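2,5-dihydroxypyridine 5,6-dioxygenase (Pseudomonas putida KT2440, PDB 7CUP) catalyses the iron-dependent dioxygenolytic cleavage of the 2,5-dihydroxypyridine ring between carbons 5 and 6, giving N-formylmaleamate in aerobic nicotinate degradation. Local coordinates at residues Pro126-Arg131 and Cys289-Ala294; Val57-Phe62 and Leu85-Ala90; Thr237-His240 and Glu244-Tyr247. All coordinates share one frame; numbering follows the deposited sequence.

Overall arrangement
Along the chain contact 2 closes first, joining helix 85-92 to strand 53-58, the last strand this chain adds to the parallel sheet, which continues into a neighbouring subunit. Contact 1 opens next at helix 126-131, soon after strand 118-121 of the same sheet, and closes at helix 290-294, just before strand 299-303 of the iron-bearing antiparallel sheet. Contact 3, between strand 235-240 and helix 243-253, falls within that long span. None touches another: the centres of contact 1 and contact 2 are 27 Å apart, and those of contact 2 and contact 3 are 39 Å apart. Contact 1 joins segments 158 residues apart; contacts 2 and 3 are local packing. All three lie near other subunits, and contacts 2 and 3 both touch the fourth.

Contact 1: Pro126-Arg131 and Cys289-Ala294; sequences PEVLAR and CMDARA
Arg131 and Asp291 reach for each other from opposite directions and meet in a two-pronged salt bridge between two short helices. The guanidinium presents its end, not a face: NH1 donates to Asp291 OD1 and NH2 to Asp291 OD2, one nitrogen to each oxygen. Arg131 NH1 lies 2.6 Å from Asp291 OD1, and the N-H points at it almost straight, at 167°. The second prong, Arg131 NH2 to Asp291 OD2, is 2.7 Å long. Both oxygens are met on their syn side, although the approach to OD2 is tilted somewhat out of the carboxylate plane. The two flat groups are 25° apart, nearly coplanar, and this pairing should restrict rotation of either one about its last torsion. Arg131 leaves its helix with CG anti to the backbone N (chi1 -179°) and runs extended until a bend at chi3 turns the guanidinium toward the acid.

Val128, three residues earlier, lies loosely beside the bridge: its CG1 is 4.4 Å from Asp291 OD2. The charges are buried, but they have further partners, since Arg131 NH1 also donates to the carbonyl of Arg273 and Asp291 OD1 accepts from the backbone N of Gln275. The loop carrying those residues is thus stitched to both ends of the pair. Cys289 occupies the N-cap of the second helix and its SG takes a weak bond from Ala292 N. Further along that helix, Arg293 forms a salt bridge with Asp320, an iron ligand; the Asp320 and Asp291 side chains are about 12 Å apart. The pattern is that of a buried, end-on bidentate arginine-carboxylate bridge between helices, here joining helix 126-131 to the helix that supplies a second-shell partner of the iron site.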
ATOM      1  N   PRO A 126      14.723  -6.439  12.408  1.00 20.68           N
ATOM      2  CA  PRO A 126      15.910  -5.585  12.282  1.00 20.43           C
ATOM      3  C   PRO A 126      16.587  -5.235  13.615  1.00 20.09           C
ATOM      4  O   PRO A 126      17.802  -5.201  13.664  1.00 21.47           O
ATOM      5  CB  PRO A 126      15.358  -4.303  11.635  1.00 20.84           C
ATOM      6  CG  PRO A 126      14.156  -4.780  10.832  1.00 22.88           C
ATOM      7  CD  PRO A 126      13.585  -5.951  11.604  1.00 22.43           C
ATOM      8  N   GLU A 127      15.811  -4.997  14.680  1.00 19.71           N
ATOM      9  CA  GLU A 127      16.391  -4.609  15.988  1.00 20.34           C
ATOM     10  C   GLU A 127      17.248  -5.775  16.539  1.00 21.84           C
ATOM     11  O   GLU A 127      18.269  -5.522  17.222  1.00 21.22           O
ATOM     12  CB  GLU A 127      15.301  -4.166  16.970  1.00 20.98           C
ATOM     13  CG  GLU A 127      14.561  -2.897  16.540  1.00 22.77           C
ATOM     14  CD  GLU A 127      13.736  -2.959  15.255  1.00 24.22           C
ATOM     15  OE1 GLU A 127      13.233  -4.079  14.925  1.00 21.58           O
ATOM     16  OE2 GLU A 127      13.609  -1.887  14.562  1.00 20.52           O
ATOM     17  N   VAL A 128      16.812  -7.008  16.332  1.00 20.34           N
ATOM     18  CA  VAL A 128      17.530  -8.223  16.796  1.00 20.68           C
ATOM     19  C   VAL A 128      18.768  -8.363  15.914  1.00 22.30           C
ATOM     20  O   VAL A 128      19.851  -8.683  16.458  1.00 21.86           O
ATOM     21  CB  VAL A 128      16.611  -9.451  16.701  1.00 20.03           C
ATOM     22  CG1 VAL A 128      17.354 -10.768  16.958  1.00 20.27           C
ATOM     23  CG2 VAL A 128      15.429  -9.296  17.638  1.00 19.16           C
ATOM     24  N   LEU A 129      18.605  -8.127  14.610  1.00 20.98           N
ATOM     25  CA  LEU A 129      19.733  -8.168  13.658  1.00 21.77           C
ATOM     26  C   LEU A 129      20.809  -7.160  14.098  1.00 23.29           C
ATOM     27  O   LEU A 129      22.007  -7.489  13.938  1.00 20.63           O
ATOM     28  CB  LEU A 129      19.258  -7.877  12.233  1.00 23.00           C
ATOM     29  CG  LEU A 129      18.360  -8.910  11.549  1.00 21.86           C
ATOM     30  CD1 LEU A 129      18.133  -8.497  10.119  1.00 21.65           C
ATOM     31  CD2 LEU A 129      18.953 -10.304  11.602  1.00 23.92           C
ATOM     32  N   ALA A 130      20.429  -5.979  14.610  1.00 23.53           N
ATOM     33  CA  ALA A 130      21.388  -4.919  15.031  1.00 22.84           C
ATOM     34  C   ALA A 130      22.080  -5.331  16.324  1.00 23.53           C
ATOM     35  O   ALA A 130      23.313  -5.159  16.422  1.00 27.13           O
ATOM     36  CB  ALA A 130      20.729  -3.573  15.187  1.00 25.07           C
ATOM     37  N   ARG A 131      21.335  -5.904  17.265  1.00 21.97           N
ATOM     38  CA  ARG A 131      21.879  -6.236  18.605  1.00 22.99           C
ATOM     39  C   ARG A 131      22.903  -7.375  18.484  1.00 21.72           C
ATOM     40  O   ARG A 131      23.825  -7.377  19.281  1.00 19.93           O
ATOM     41  CB  ARG A 131      20.740  -6.604  19.562  1.00 23.45           C
ATOM     42  CG  ARG A 131      21.188  -6.940  20.979  1.00 24.02           C
ATOM     43  CD  ARG A 131      20.036  -6.945  21.970  1.00 22.44           C
ATOM     44  NE  ARG A 131      18.829  -7.672  21.556  1.00 20.52           N
ATOM     45  CZ  ARG A 131      18.651  -8.977  21.663  1.00 21.26           C
ATOM     46  NH1 ARG A 131      19.635  -9.757  22.088  1.00 22.03           N
ATOM     47  NH2 ARG A 131      17.505  -9.509  21.293  1.00 20.90           N
ATOM     48  N   CYS A 289      13.327 -16.579  18.013  1.00 25.58           N
ATOM     49  CA  CYS A 289      14.060 -16.440  19.298  1.00 24.06           C
ATOM     50  C   CYS A 289      15.426 -17.131  19.164  1.00 25.64           C
ATOM     51  O   CYS A 289      15.718 -18.178  19.818  1.00 24.28           O
ATOM     52  CB  CYS A 289      13.266 -16.937  20.506  1.00 26.88           C
ATOM     53  SG  CYS A 289      13.998 -16.350  22.066  1.00 30.37           S
ATOM     54  N   MET A 290      16.285 -16.502  18.378  1.00 22.92           N
ATOM     55  CA  MET A 290      17.724 -16.864  18.313  1.00 23.31           C
ATOM     56  C   MET A 290      18.423 -16.538  19.631  1.00 21.52           C
ATOM     57  O   MET A 290      19.402 -17.230  19.914  1.00 23.57           O
ATOM     58  CB  MET A 290      18.409 -16.166  17.141  1.00 20.78           C
ATOM     59  CG  MET A 290      17.990 -16.737  15.811  1.00 19.71           C
ATOM     60  SD  MET A 290      18.145 -18.552  15.712  1.00 23.25           S
ATOM     61  CE  MET A 290      19.907 -18.752  15.904  1.00 19.70           C
ATOM     62  N   ASP A 291      17.915 -15.587  20.423  1.00 21.23           N
ATOM     63  CA  ASP A 291      18.467 -15.276  21.765  1.00 20.96           C
ATOM     64  C   ASP A 291      18.494 -16.551  22.620  1.00 22.99           C
ATOM     65  O   ASP A 291      19.505 -16.791  23.289  1.00 23.18           O
ATOM     66  CB  ASP A 291      17.653 -14.179  22.435  1.00 21.45           C
ATOM     67  CG  ASP A 291      18.054 -12.784  22.020  1.00 22.62           C
ATOM     68  OD1 ASP A 291      19.044 -12.267  22.596  1.00 22.96           O
ATOM     69  OD2 ASP A 291      17.375 -12.210  21.147  1.00 24.71           O
ATOM     70  N   ALA A 292      17.393 -17.315  22.623  1.00 22.85           N
ATOM     71  CA  ALA A 292      17.218 -18.533  23.427  1.00 22.69           C
ATOM     72  C   ALA A 292      18.185 -19.593  22.909  1.00 24.06           C
ATOM     73  O   ALA A 292      18.733 -20.319  23.732  1.00 25.66           O
ATOM     74  CB  ALA A 292      15.779 -19.008  23.362  1.00 23.79           C
ATOM     75  N   ARG A 293      18.381 -19.699  21.589  1.00 23.45           N
ATOM     76  CA  ARG A 293      19.278 -20.754  21.047  1.00 21.66           C
ATOM     77  C   ARG A 293      20.741 -20.407  21.350  1.00 20.48           C
ATOM     78  O   ARG A 293      21.542 -21.348  21.509  1.00 22.05           O
ATOM     79  CB  ARG A 293      19.078 -20.970  19.545  1.00 21.23           C
ATOM     80  CG  ARG A 293      17.704 -21.494  19.159  1.00 22.66           C
ATOM     81  CD  ARG A 293      17.585 -21.745  17.686  1.00 22.34           C
ATOM     82  NE  ARG A 293      16.310 -22.392  17.432  1.00 23.19           N
ATOM     83  CZ  ARG A 293      15.133 -21.776  17.373  1.00 26.11           C
ATOM     84  NH1 ARG A 293      15.061 -20.459  17.536  1.00 26.55           N
ATOM     85  NH2 ARG A 293      14.027 -22.480  17.139  1.00 26.15           N
ATOM     86  N   ALA A 294      21.118 -19.131  21.311  1.00 20.71           N
ATOM     87  CA  ALA A 294      22.532 -18.722  21.159  1.00 21.93           C
ATOM     88  C   ALA A 294      23.154 -18.231  22.473  1.00 22.57           C
ATOM     89  O   ALA A 294      24.376 -18.086  22.470  1.00 24.49           O
ATOM     90  CB  ALA A 294      22.715 -17.691  20.064  1.00 20.37           C
TER

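Contact 2: Val57-Phe62 and Leu85-Ala90; sequences VELPAF and LAAQRA
Ala87 and Ala90 are the residues of helix 85-92 that face the end of strand 53-58 and the residues just after it, and each meets one aliphatic side chain there. Ala87 comes first. Its CB sits 3.7 Å from Leu59 CD2, the nearer of the two contacts. In Leu59, chi1 -62° sets CG beside the backbone N, and with chi2 -175° the CD2 branch faces Ala87. Gln88 turns its CB away from the strand; its amide NE2 donates instead to Glu92, on the same helix, and to Gln111 in helix 107-114. Three residues after Ala87, nearly one turn on, Ala90 offers its CB to Val57 CG2 at 4.5 Å, a looser touch. Its carbonyl oxygen accepts a hydrogen bond from Tyr55 OH, a polar link between the helix and the same strand.

Around this pair of contacts, Val57 and Leu59 also lean on Leu30 of the adjacent strand 26-31, and Ala90 packs on Ala90 of the third subunit. Between the two segments the chemistry is purely aliphatic, methyl against methyl, so the match rests on shape and burial, with the small alanine side chains letting the helix backbone lie against strand 53-58, where the sheet runs on into the third subunit.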
ATOM      1  N   VAL A  57      14.209 -13.538  -5.989  1.00 20.09           N
ATOM      2  CA  VAL A  57      13.417 -14.741  -6.323  1.00 18.93           C
ATOM      3  C   VAL A  57      12.287 -14.827  -5.310  1.00 19.30           C
ATOM      4  O   VAL A  57      12.590 -14.818  -4.113  1.00 21.03           O
ATOM      5  CB  VAL A  57      14.289 -15.999  -6.302  1.00 18.75           C
ATOM      6  CG1 VAL A  57      13.450 -17.215  -6.623  1.00 19.47           C
ATOM      7  CG2 VAL A  57      15.442 -15.855  -7.273  1.00 20.23           C
ATOM      8  N   GLU A  58      11.050 -14.826  -5.796  1.00 19.27           N
ATOM      9  CA  GLU A  58       9.857 -14.979  -4.952  1.00 20.28           C
ATOM     10  C   GLU A  58       9.263 -16.346  -5.245  1.00 19.58           C
ATOM     11  O   GLU A  58       8.968 -16.639  -6.398  1.00 17.98           O
ATOM     12  CB  GLU A  58       8.836 -13.864  -5.167  1.00 21.26           C
ATOM     13  CG  GLU A  58       7.634 -14.078  -4.296  1.00 23.81           C
ATOM     14  CD  GLU A  58       6.763 -12.872  -4.020  1.00 29.79           C
ATOM     15  OE1 GLU A  58       6.813 -11.896  -4.836  1.00 28.18           O
ATOM     16  OE2 GLU A  58       6.017 -12.936  -2.979  1.00 31.38           O
ATOM     17  N   LEU A  59       9.087 -17.127  -4.201  1.00 20.34           N
ATOM     18  CA  LEU A  59       8.381 -18.425  -4.247  1.00 20.93           C
ATOM     19  C   LEU A  59       7.017 -18.256  -3.580  1.00 20.19           C
ATOM     20  O   LEU A  59       6.895 -17.583  -2.561  1.00 18.72           O
ATOM     21  CB  LEU A  59       9.221 -19.459  -3.498  1.00 22.66           C
ATOM     22  CG  LEU A  59      10.612 -19.729  -4.072  1.00 25.39           C
ATOM     23  CD1 LEU A  59      11.294 -20.851  -3.340  1.00 24.49           C
ATOM     24  CD2 LEU A  59      10.522 -20.058  -5.545  1.00 29.77           C
ATOM     25  N   PRO A  60       5.981 -18.931  -4.100  1.00 18.54           N
ATOM     26  CA  PRO A  60       4.739 -19.131  -3.362  1.00 19.25           C
ATOM     27  C   PRO A  60       5.024 -19.822  -2.024  1.00 20.15           C
ATOM     28  O   PRO A  60       5.885 -20.726  -1.974  1.00 21.20           O
ATOM     29  CB  PRO A  60       3.935 -20.103  -4.259  1.00 20.59           C
ATOM     30  CG  PRO A  60       4.546 -19.979  -5.640  1.00 19.77           C
ATOM     31  CD  PRO A  60       6.000 -19.648  -5.380  1.00 20.54           C
ATOM     32  N   ALA A  61       4.345 -19.370  -0.975  1.00 19.91           N
ATOM     33  CA  ALA A  61       4.418 -19.951   0.380  1.00 21.49           C
ATOM     34  C   ALA A  61       4.026 -21.417   0.308  1.00 20.04           C
ATOM     35  O   ALA A  61       2.996 -21.745  -0.346  1.00 23.32           O
ATOM     36  CB  ALA A  61       3.514 -19.210   1.322  1.00 21.47           C
ATOM     37  N   PHE A  62       4.789 -22.258   0.981  1.00 22.27           N
ATOM     38  CA  PHE A  62       4.474 -23.695   1.116  1.00 24.36           C
ATOM     39  C   PHE A  62       3.735 -23.888   2.434  1.00 25.10           C
ATOM     40  O   PHE A  62       4.255 -23.404   3.437  1.00 25.51           O
ATOM     41  CB  PHE A  62       5.737 -24.549   1.059  1.00 24.53           C
ATOM     42  CG  PHE A  62       5.417 -26.019   0.942  1.00 29.82           C
ATOM     43  CD1 PHE A  62       5.101 -26.579  -0.292  1.00 32.67           C
ATOM     44  CD2 PHE A  62       5.361 -26.836   2.067  1.00 32.08           C
ATOM     45  CE1 PHE A  62       4.775 -27.923  -0.398  1.00 32.82           C
ATOM     46  CE2 PHE A  62       5.023 -28.181   1.963  1.00 30.92           C
ATOM     47  CZ  PHE A  62       4.742 -28.722   0.731  1.00 33.45           C
ATOM     48  N   LEU A  85      12.827 -27.754  -9.376  1.00 24.85           N
ATOM     49  CA  LEU A  85      14.242 -27.711  -9.804  1.00 23.73           C
ATOM     50  C   LEU A  85      14.523 -26.344 -10.437  1.00 20.04           C
ATOM     51  O   LEU A  85      15.601 -25.825 -10.234  1.00 19.16           O
ATOM     52  CB  LEU A  85      14.508 -28.872 -10.768  1.00 24.11           C
ATOM     53  CG  LEU A  85      15.937 -28.956 -11.284  1.00 26.39           C
ATOM     54  CD1 LEU A  85      16.925 -29.109 -10.151  1.00 26.69           C
ATOM     55  CD2 LEU A  85      16.072 -30.088 -12.279  1.00 29.95           C
ATOM     56  N   ALA A  86      13.560 -25.748 -11.122  1.00 20.37           N
ATOM     57  CA  ALA A  86      13.802 -24.476 -11.835  1.00 21.92           C
ATOM     58  C   ALA A  86      14.205 -23.404 -10.801  1.00 20.89           C
ATOM     59  O   ALA A  86      15.276 -22.735 -10.982  1.00 20.97           O
ATOM     60  CB  ALA A  86      12.583 -24.122 -12.669  1.00 21.63           C
ATOM     61  N   ALA A  87      13.389 -23.241  -9.760  1.00 21.83           N
ATOM     62  CA  ALA A  87      13.629 -22.319  -8.617  1.00 20.42           C
ATOM     63  C   ALA A  87      14.950 -22.662  -7.929  1.00 20.72           C
ATOM     64  O   ALA A  87      15.754 -21.750  -7.624  1.00 20.65           O
ATOM     65  CB  ALA A  87      12.481 -22.398  -7.649  1.00 20.45           C
ATOM     66  N   GLN A  88      15.210 -23.946  -7.713  1.00 21.94           N
ATOM     67  CA  GLN A  88      16.495 -24.361  -7.111  1.00 20.61           C
ATOM     68  C   GLN A  88      17.626 -23.827  -8.000  1.00 20.89           C
ATOM     69  O   GLN A  88      18.614 -23.256  -7.433  1.00 22.21           O
ATOM     70  CB  GLN A  88      16.502 -25.872  -6.907  1.00 22.39           C
ATOM     71  CG  GLN A  88      17.743 -26.370  -6.195  1.00 25.77           C
ATOM     72  CD  GLN A  88      17.811 -27.877  -6.185  1.00 30.89           C
ATOM     73  OE1 GLN A  88      16.820 -28.558  -5.932  1.00 32.31           O
ATOM     74  NE2 GLN A  88      18.985 -28.395  -6.491  1.00 29.10           N
ATOM     75  N   ARG A  89      17.539 -24.001  -9.329  1.00 20.48           N
ATOM     76  CA  ARG A  89      18.630 -23.568 -10.257  1.00 21.30           C
ATOM     77  C   ARG A  89      18.740 -22.036 -10.264  1.00 20.98           C
ATOM     78  O   ARG A  89      19.810 -21.510 -10.583  1.00 20.50           O
ATOM     79  CB  ARG A  89      18.399 -24.077 -11.690  1.00 23.88           C
ATOM     80  CG  ARG A  89      18.464 -25.590 -11.865  1.00 27.74           C
ATOM     81  CD  ARG A  89      19.906 -25.994 -11.999  1.00 32.78           C
ATOM     82  NE  ARG A  89      20.206 -27.416 -12.076  1.00 36.33           N
ATOM     83  CZ  ARG A  89      20.099 -28.165 -13.165  1.00 36.45           C
ATOM     84  NH1 ARG A  89      19.598 -27.686 -14.287  1.00 40.00           N
ATOM     85  NH2 ARG A  89      20.452 -29.428 -13.120  1.00 36.35           N
ATOM     86  N   ALA A  90      17.645 -21.325 -10.010  1.00 21.72           N
ATOM     87  CA  ALA A  90      17.640 -19.845 -10.001  1.00 23.23           C
ATOM     88  C   ALA A  90      18.464 -19.357  -8.814  1.00 22.73           C
ATOM     89  O   ALA A  90      19.168 -18.332  -8.937  1.00 26.12           O
ATOM     90  CB  ALA A  90      16.220 -19.318  -9.986  1.00 21.75           C
TER

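Contact 3: Thr237-His240 and Glu244-Tyr247; sequences TGIH and EAEY
Ile239 and Ala245 face each other across a strand-turn-helix connection that follows a three-stranded antiparallel sheet (207-210, 227-232, 235-240): strand 235-240, outermost within this chain, runs almost directly into helix 243-253, which folds back over that strand. From CB, Ile239 divides into two branches. The CG2 methyl, anti to the backbone N, is the one that touches the 244-247 segment, lying 4.1 Å from Ala245 O and 4.3 Å from Ala245 CB. The other branch, CG1, stands beside the backbone N (chi1 -54°) and continues extended to CD1 (chi2 176°). Beyond the two segments the Ile239 side chain packs on Leu248 and Met252 of the same helix and on Ile227 and Leu229 of the neighbouring strand, which places it in the apolar layer between sheet and helix.

Earlier in the strand comes a classic beta bulge, where Thr237 and Gly238 together sit opposite the single residue Glu230. The turn to the helix is tight enough that the CA atoms of His240 and Ala245 are 5.6 Å apart, while the CB of His240 points away from the helix. Glu246 pairs with Arg324, and Glu244 with Arg224, in salt bridges to the fourth subunit, so the helix packs on the sheet and also meets a neighbour. The closest approach across the turn is to the strand backbone: Ala245 CB rests 3.6 Å from the carbonyl carbon His240 C.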
ATOM      1  N   THR A 237      12.127 -41.472  26.539  1.00 37.60           N
ATOM      2  CA  THR A 237      11.194 -42.576  26.894  1.00 37.86           C
ATOM      3  C   THR A 237      10.273 -42.137  28.026  1.00 37.39           C
ATOM      4  O   THR A 237       9.228 -42.793  28.222  1.00 45.38           O
ATOM      5  CB  THR A 237      11.974 -43.843  27.245  1.00 38.07           C
ATOM      6  OG1 THR A 237      12.830 -43.452  28.321  1.00 37.45           O
ATOM      7  CG2 THR A 237      12.739 -44.373  26.049  1.00 38.61           C
ATOM      8  N   GLY A 238      10.600 -41.045  28.709  1.00 35.07           N
ATOM      9  CA  GLY A 238       9.745 -40.519  29.779  1.00 34.31           C
ATOM     10  C   GLY A 238       9.725 -39.006  29.753  1.00 30.92           C
ATOM     11  O   GLY A 238      10.800 -38.439  29.638  1.00 29.59           O
ATOM     12  N   ILE A 239       8.549 -38.415  29.954  1.00 28.61           N
ATOM     13  CA  ILE A 239       8.364 -36.952  30.175  1.00 31.94           C
ATOM     14  C   ILE A 239       7.486 -36.745  31.421  1.00 31.13           C
ATOM     15  O   ILE A 239       6.272 -37.094  31.377  1.00 34.34           O
ATOM     16  CB  ILE A 239       7.766 -36.301  28.917  1.00 29.79           C
ATOM     17  CG1 ILE A 239       8.611 -36.608  27.676  1.00 31.01           C
ATOM     18  CG2 ILE A 239       7.576 -34.807  29.149  1.00 30.80           C
ATOM     19  CD1 ILE A 239       8.025 -36.085  26.366  1.00 31.04           C
ATOM     20  N   HIS A 240       8.065 -36.170  32.478  1.00 32.74           N
ATOM     21  CA  HIS A 240       7.442 -36.059  33.820  1.00 32.19           C
ATOM     22  C   HIS A 240       7.489 -34.632  34.371  1.00 30.86           C
ATOM     23  O   HIS A 240       8.560 -34.011  34.360  1.00 34.22           O
ATOM     24  CB  HIS A 240       8.145 -37.015  34.788  1.00 35.45           C
ATOM     25  CG  HIS A 240       8.202 -38.383  34.225  1.00 36.22           C
ATOM     26  ND1 HIS A 240       9.403 -39.004  33.898  1.00 37.19           N
ATOM     27  CD2 HIS A 240       7.202 -39.198  33.844  1.00 37.16           C
ATOM     28  CE1 HIS A 240       9.131 -40.179  33.377  1.00 36.84           C
ATOM     29  NE2 HIS A 240       7.781 -40.324  33.334  1.00 39.89           N
ATOM     30  N   GLU A 244       3.506 -28.202  32.380  1.00 31.33           N
ATOM     31  CA  GLU A 244       4.395 -28.103  31.210  1.00 35.87           C
ATOM     32  C   GLU A 244       4.535 -29.504  30.599  1.00 34.88           C
ATOM     33  O   GLU A 244       4.409 -29.611  29.386  1.00 31.59           O
ATOM     34  CB  GLU A 244       5.753 -27.505  31.561  1.00 39.21           C
ATOM     35  CG  GLU A 244       5.771 -25.983  31.610  1.00 43.10           C
ATOM     36  CD  GLU A 244       5.526 -25.419  32.990  1.00 42.60           C
ATOM     37  OE1 GLU A 244       5.555 -24.187  33.133  1.00 38.22           O
ATOM     38  OE2 GLU A 244       5.309 -26.226  33.917  1.00 47.68           O
ATOM     39  N   ALA A 245       4.785 -30.530  31.420  1.00 31.42           N
ATOM     40  CA  ALA A 245       4.997 -31.925  30.971  1.00 30.79           C
ATOM     41  C   ALA A 245       3.762 -32.416  30.224  1.00 26.83           C
ATOM     42  O   ALA A 245       3.889 -32.981  29.156  1.00 27.48           O
ATOM     43  CB  ALA A 245       5.315 -32.806  32.153  1.00 31.02           C
ATOM     44  N   GLU A 246       2.580 -32.213  30.758  1.00 25.63           N
ATOM     45  CA  GLU A 246       1.361 -32.703  30.072  1.00 28.76           C
ATOM     46  C   GLU A 246       1.217 -32.000  28.709  1.00 27.06           C
ATOM     47  O   GLU A 246       0.821 -32.648  27.730  1.00 24.83           O
ATOM     48  CB  GLU A 246       0.134 -32.398  30.919  1.00 30.69           C
ATOM     49  CG  GLU A 246      -1.143 -32.952  30.332  1.00 34.65           C
ATOM     50  CD  GLU A 246      -2.327 -32.553  31.179  1.00 39.18           C
ATOM     51  OE1 GLU A 246      -3.449 -32.848  30.790  1.00 45.82           O
ATOM     52  OE2 GLU A 246      -2.113 -31.938  32.235  1.00 48.39           O
ATOM     53  N   TYR A 247       1.491 -30.699  28.661  1.00 24.51           N
ATOM     54  CA  TYR A 247       1.395 -29.896  27.415  1.00 26.21           C
ATOM     55  C   TYR A 247       2.423 -30.428  26.418  1.00 23.91           C
ATOM     56  O   TYR A 247       2.054 -30.641  25.256  1.00 26.32           O
ATOM     57  CB  TYR A 247       1.569 -28.402  27.694  1.00 24.62           C
ATOM     58  CG  TYR A 247       1.464 -27.512  26.478  1.00 24.48           C
ATOM     59  CD1 TYR A 247       2.533 -27.347  25.618  1.00 26.94           C
ATOM     60  CD2 TYR A 247       0.312 -26.808  26.196  1.00 24.61           C
ATOM     61  CE1 TYR A 247       2.462 -26.525  24.504  1.00 25.79           C
ATOM     62  CE2 TYR A 247       0.236 -25.954  25.104  1.00 25.85           C
ATOM     63  CZ  TYR A 247       1.312 -25.819  24.246  1.00 24.83           C
ATOM     64  OH  TYR A 247       1.255 -25.035  23.135  1.00 22.66           O
TER